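Long-range contact in glutathione reductase (PDB 3O0H), which probably catalyses the NADPH-dependent reduction of glutathione disulfide to glutathione, using FAD as its bound redox cofactor: residues 134-142 with 291-299. Residues are numbered along the deposited sequence; the frame is centred on the assembly and turned at random.
With FAD (flavin-adenine dinucleotide), chain H.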
loop_
_atom_site.group_PDB
_atom_site.type_symbol
_atom_site.label_atom_id
_atom_site.label_comp_id
_atom_site.label_asym_id
_atom_site.label_seq_id
_atom_site.Cartn_x
_atom_site.Cartn_y
_atom_site.Cartn_z
ATOM N N SER B 134 -38.162 -9.685 -8.068
ATOM C CA SER B 134 -38.575 -11.044 -8.364
ATOM C C SER B 134 -37.500 -11.718 -9.174
ATOM O O SER B 134 -36.729 -11.069 -9.873
ATOM C CB SER B 134 -39.864 -11.019 -9.180
ATOM O OG SER B 134 -40.353 -12.313 -9.478
ATOM N N ARG B 135 -37.437 -13.029 -9.058
ATOM C CA ARG B 135 -36.695 -13.817 -10.009
ATOM C C ARG B 135 -37.390 -13.609 -11.348
ATOM O O ARG B 135 -38.617 -13.489 -11.399
ATOM C CB ARG B 135 -36.757 -15.295 -9.596
ATOM C CG ARG B 135 -36.117 -16.299 -10.588
ATOM C CD ARG B 135 -36.091 -17.700 -9.977
ATOM N NE ARG B 135 -35.380 -18.654 -10.827
ATOM C CZ ARG B 135 -34.048 -18.773 -10.883
ATOM N NH1 ARG B 135 -33.252 -17.980 -10.156
ATOM N NH2 ARG B 135 -33.505 -19.660 -11.701
ATOM N N ALA B 136 -36.606 -13.558 -12.418
ATOM C CA ALA B 136 -37.119 -13.576 -13.794
ATOM C C ALA B 136 -36.517 -14.798 -14.489
ATOM O O ALA B 136 -35.333 -15.088 -14.335
ATOM C CB ALA B 136 -36.697 -12.331 -14.547
ATOM N N VAL B 137 -37.341 -15.448 -15.302
ATOM C CA VAL B 137 -36.959 -16.566 -16.150
ATOM C C VAL B 137 -37.447 -16.310 -17.570
ATOM O O VAL B 137 -38.426 -15.594 -17.785
ATOM C CB VAL B 137 -37.511 -17.907 -15.626
ATOM C CG1 VAL B 137 -37.178 -18.087 -14.152
ATOM C CG2 VAL B 137 -39.027 -18.046 -15.828
ATOM N N PHE B 138 -36.781 -16.908 -18.549
ATOM C CA PHE B 138 -37.229 -16.782 -19.950
ATOM C C PHE B 138 -38.467 -17.619 -20.196
ATOM O O PHE B 138 -38.571 -18.762 -19.736
ATOM C CB PHE B 138 -36.155 -17.235 -20.948
ATOM C CG PHE B 138 -34.943 -16.329 -21.026
ATOM C CD1 PHE B 138 -33.877 -16.498 -20.174
ATOM C CD2 PHE B 138 -34.857 -15.351 -22.001
ATOM C CE1 PHE B 138 -32.753 -15.672 -20.267
ATOM C CE2 PHE B 138 -33.753 -14.544 -22.120
ATOM C CZ PHE B 138 -32.697 -14.705 -21.259
ATOM N N VAL B 139 -39.395 -17.036 -20.954
ATOM C CA VAL B 139 -40.529 -17.733 -21.525
ATOM C C VAL B 139 -40.240 -18.080 -23.007
ATOM O O VAL B 139 -40.604 -19.133 -23.484
ATOM C CB VAL B 139 -41.779 -16.814 -21.501
ATOM C CG1 VAL B 139 -42.906 -17.404 -22.354
ATOM C CG2 VAL B 139 -42.225 -16.604 -20.080
ATOM N N ASP B 140 -39.633 -17.135 -23.701
ATOM C CA ASP B 140 -39.147 -17.263 -25.071
ATOM C C ASP B 140 -38.005 -16.239 -25.305
ATOM O O ASP B 140 -37.500 -15.661 -24.369
ATOM C CB ASP B 140 -40.277 -17.126 -26.101
ATOM C CG ASP B 140 -40.848 -15.731 -26.208
ATOM O OD1 ASP B 140 -40.242 -14.754 -25.728
ATOM O OD2 ASP B 140 -41.969 -15.625 -26.790
ATOM N N GLU B 141 -37.572 -16.105 -26.555
ATOM C CA GLU B 141 -36.451 -15.249 -26.881
ATOM C C GLU B 141 -36.562 -13.766 -26.457
ATOM O O GLU B 141 -35.521 -13.131 -26.221
ATOM C CB GLU B 141 -36.167 -15.367 -28.369
ATOM C CG GLU B 141 -35.789 -16.756 -28.787
ATOM C CD GLU B 141 -36.928 -17.683 -29.263
ATOM O OE1 GLU B 141 -38.142 -17.514 -28.921
ATOM O OE2 GLU B 141 -36.550 -18.619 -29.993
ATOM N N HIS B 142 -37.772 -13.229 -26.345
ATOM C CA HIS B 142 -37.998 -11.824 -25.994
ATOM C C HIS B 142 -38.863 -11.599 -24.757
ATOM O O HIS B 142 -39.179 -10.448 -24.416
ATOM C CB HIS B 142 -38.672 -11.136 -27.174
ATOM C CG HIS B 142 -37.723 -10.789 -28.264
ATOM N ND1 HIS B 142 -36.811 -9.757 -28.147
ATOM C CD2 HIS B 142 -37.539 -11.330 -29.492
ATOM C CE1 HIS B 142 -36.097 -9.692 -29.253
ATOM N NE2 HIS B 142 -36.532 -10.616 -30.093
ATOM N N THR B 291 -29.043 -22.816 -14.264
ATOM C CA THR B 291 -30.096 -23.854 -14.111
ATOM C C THR B 291 -31.418 -23.191 -13.789
ATOM O O THR B 291 -31.475 -22.267 -12.983
ATOM C CB THR B 291 -29.809 -24.863 -12.938
ATOM O OG1 THR B 291 -28.490 -25.401 -13.073
ATOM C CG2 THR B 291 -30.746 -26.030 -12.983
ATOM N N GLY B 292 -32.475 -23.678 -14.402
ATOM C CA GLY B 292 -33.827 -23.214 -14.090
ATOM C C GLY B 292 -34.081 -21.785 -14.548
ATOM O O GLY B 292 -34.990 -21.126 -14.048
ATOM N N LEU B 293 -33.304 -21.314 -15.518
ATOM C CA LEU B 293 -33.402 -19.922 -16.004
ATOM C C LEU B 293 -34.221 -19.785 -17.274
ATOM O O LEU B 293 -34.552 -18.677 -17.696
ATOM C CB LEU B 293 -31.978 -19.331 -16.193
ATOM C CG LEU B 293 -31.772 -17.888 -16.643
ATOM C CD1 LEU B 293 -32.571 -16.921 -15.748
ATOM C CD2 LEU B 293 -30.287 -17.497 -16.641
ATOM N N GLY B 294 -34.532 -20.901 -17.924
ATOM C CA GLY B 294 -35.281 -20.882 -19.170
ATOM C C GLY B 294 -34.384 -20.604 -20.334
ATOM O O GLY B 294 -34.854 -20.250 -21.411
ATOM N N LEU B 295 -33.077 -20.790 -20.173
ATOM C CA LEU B 295 -32.168 -20.508 -21.322
ATOM C C LEU B 295 -32.506 -21.382 -22.512
ATOM O O LEU B 295 -32.336 -20.980 -23.674
ATOM C CB LEU B 295 -30.698 -20.677 -20.915
ATOM C CG LEU B 295 -30.224 -19.619 -19.944
ATOM C CD1 LEU B 295 -28.830 -20.020 -19.359
ATOM C CD2 LEU B 295 -30.221 -18.190 -20.575
ATOM N N GLU B 296 -32.988 -22.587 -22.240
ATOM C CA GLU B 296 -33.393 -23.511 -23.296
ATOM C C GLU B 296 -34.640 -23.034 -24.069
ATOM O O GLU B 296 -34.833 -23.380 -25.197
ATOM C CB GLU B 296 -33.590 -24.928 -22.743
ATOM C CG GLU B 296 -34.740 -25.065 -21.759
ATOM C CD GLU B 296 -34.467 -24.549 -20.355
ATOM O OE1 GLU B 296 -33.406 -23.955 -20.026
ATOM O OE2 GLU B 296 -35.359 -24.762 -19.532
ATOM N N ARG B 297 -35.458 -22.207 -23.445
ATOM C CA ARG B 297 -36.558 -21.552 -24.150
ATOM C C ARG B 297 -36.075 -20.453 -25.084
ATOM O O ARG B 297 -36.650 -20.242 -26.140
ATOM C CB ARG B 297 -37.526 -20.982 -23.137
ATOM C CG ARG B 297 -38.495 -22.054 -22.613
ATOM C CD ARG B 297 -39.051 -21.570 -21.318
ATOM N NE ARG B 297 -40.069 -22.418 -20.688
ATOM C CZ ARG B 297 -41.379 -22.189 -20.684
ATOM N NH1 ARG B 297 -41.936 -21.201 -21.376
ATOM N NH2 ARG B 297 -42.145 -22.991 -20.002
ATOM N N ALA B 298 -34.994 -19.775 -24.707
ATOM C CA ALA B 298 -34.436 -18.700 -25.542
ATOM C C ALA B 298 -33.494 -19.215 -26.586
ATOM O O ALA B 298 -33.093 -18.467 -27.492
ATOM C CB ALA B 298 -33.737 -17.688 -24.688
ATOM N N GLY B 299 -33.087 -20.473 -26.479
ATOM C CA GLY B 299 -32.083 -21.012 -27.398
ATOM C C GLY B 299 -30.641 -20.579 -27.121
ATOM O O GLY B 299 -29.770 -20.698 -28.004
HETATM P PA FAD H . -23.562 -11.288 -8.832
HETATM O O1A FAD H . -23.455 -12.578 -8.078
HETATM O O2A FAD H . -22.922 -10.113 -8.144
HETATM O O5B FAD H . -25.073 -10.908 -9.187
HETATM C C5B FAD H . -26.027 -11.826 -9.680
HETATM C C4B FAD H . -27.361 -11.351 -9.143
HETATM O O4B FAD H . -28.439 -11.962 -9.836
HETATM C C3B FAD H . -27.576 -11.651 -7.664
HETATM O O3B FAD H . -27.956 -10.460 -6.969
HETATM C C2B FAD H . -28.703 -12.666 -7.642
HETATM O O2B FAD H . -29.529 -12.485 -6.517
HETATM C C1B FAD H . -29.473 -12.360 -8.882
HETATM N N9A FAD H . -30.143 -13.420 -9.653
HETATM C C8A FAD H . -29.621 -14.606 -10.078
HETATM N N7A FAD H . -30.523 -15.203 -10.872
HETATM C C5A FAD H . -31.612 -14.382 -10.948
HETATM C C6A FAD H . -32.778 -14.439 -11.665
HETATM N N6A FAD H . -33.100 -15.479 -12.450
HETATM N N1A FAD H . -33.682 -13.410 -11.552
HETATM C C2A FAD H . -33.381 -12.326 -10.762
HETATM N N3A FAD H . -32.213 -12.248 -10.078
HETATM C C4A FAD H . -31.341 -13.256 -10.225
HETATM N N1 FAD H . -14.618 -10.878 -6.028
HETATM C C2 FAD H . -13.598 -9.949 -5.997
HETATM O O2 FAD H . -13.239 -9.305 -7.016
HETATM N N3 FAD H . -12.966 -9.713 -4.841
HETATM C C4 FAD H . -13.315 -10.337 -3.654
HETATM O O4 FAD H . -12.693 -10.011 -2.635
HETATM C C4X FAD H . -14.345 -11.278 -3.675
HETATM N N5 FAD H . -14.753 -11.918 -2.537
HETATM C C5X FAD H . -15.818 -12.815 -2.618
HETATM C C6 FAD H . -16.201 -13.465 -1.458
HETATM C C7 FAD H . -17.264 -14.360 -1.471
HETATM C C7M FAD H . -17.655 -15.035 -0.168
HETATM C C8 FAD H . -17.944 -14.599 -2.649
HETATM C C8M FAD H . -19.080 -15.600 -2.698
HETATM C C9 FAD H . -17.547 -13.970 -3.823
HETATM C C9A FAD H . -16.471 -13.076 -3.808
HETATM N N10 FAD H . -16.043 -12.416 -4.947
HETATM C C10 FAD H . -15.011 -11.515 -4.877
HETATM C "C1'" FAD H . -16.671 -12.639 -6.267
HETATM C "C2'" FAD H . -17.698 -11.601 -6.642
HETATM O "O2'" FAD H . -18.738 -11.627 -5.683
HETATM C "C3'" FAD H . -18.239 -11.952 -8.003
HETATM O "O3'" FAD H . -17.227 -12.215 -8.958
HETATM C "C4'" FAD H . -19.212 -10.892 -8.471
HETATM O "O4'" FAD H . -20.234 -10.746 -7.481
HETATM C "C5'" FAD H . -19.861 -11.294 -9.790
HETATM O "O5'" FAD H . -20.738 -10.247 -10.262
HETATM P P FAD H . -21.977 -10.720 -11.165
HETATM O O1P FAD H . -22.691 -9.506 -11.718
HETATM O O2P FAD H . -21.492 -11.683 -12.226
HETATM O O3P FAD H . -22.938 -11.611 -10.274
HETATM O O HOH W 1 -37.172 -20.733 -11.619
HETATM O O HOH W 2 -30.859 -20.337 -11.584
#
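Arg135 holds CG opposite its backbone nitrogen (chi1 175°) and runs extended to NE, which carries its guanidinium along the adenine to Gly292; Phe138, with CG opposite the carbonyl carbon (chi1 -69°), sets its ring among Leu293, Leu295 and Ala298. Arg135 NH2 donates to Gly292 O at 3.1 Å; the acceptor lies near the guanidinium plane, but the donor stands above the carbonyl plane. A water bound to Arg135 NE also reaches Gly292 O, by a longer bond. FAD N6A lies over one guanidinium face, 3.4 Å from Arg135 NH1, which also forms a salt bridge with Glu57. The backbone of Ala136 reads the adenine edge: its N donates to FAD N1A at 3.1 Å and its O accepts from FAD N6A at 2.9 Å, while Leu293 CD1 touches both Ala136 O and FAD N6A. A nearly straight bond, Phe138 N to Leu293 O (3.0 Å, 170° at the hydrogen), ties the backbones together. Ala298 CB makes a CH-pi contact over the Phe138 face, 4.2 Å from the ring centroid, and Leu295 CD2 lies 3.6 Å from Phe138 CE1. Farther along, Arg297 NH1 donates to a lone pair of Val139 O at 3.2 Å, the bond lying in both the carbonyl and guanidinium planes. The contact thus joins the adenine end of the FAD site to the short, weakly bonded helix at about 295-298. Strand 136-138 is an outer strand of a three-stranded antiparallel sheet, beside 143-146, and Phe138 reaches Ile32 and Ile160 on strands 27-32 and 158-160 of the parallel FAD-domain sheet.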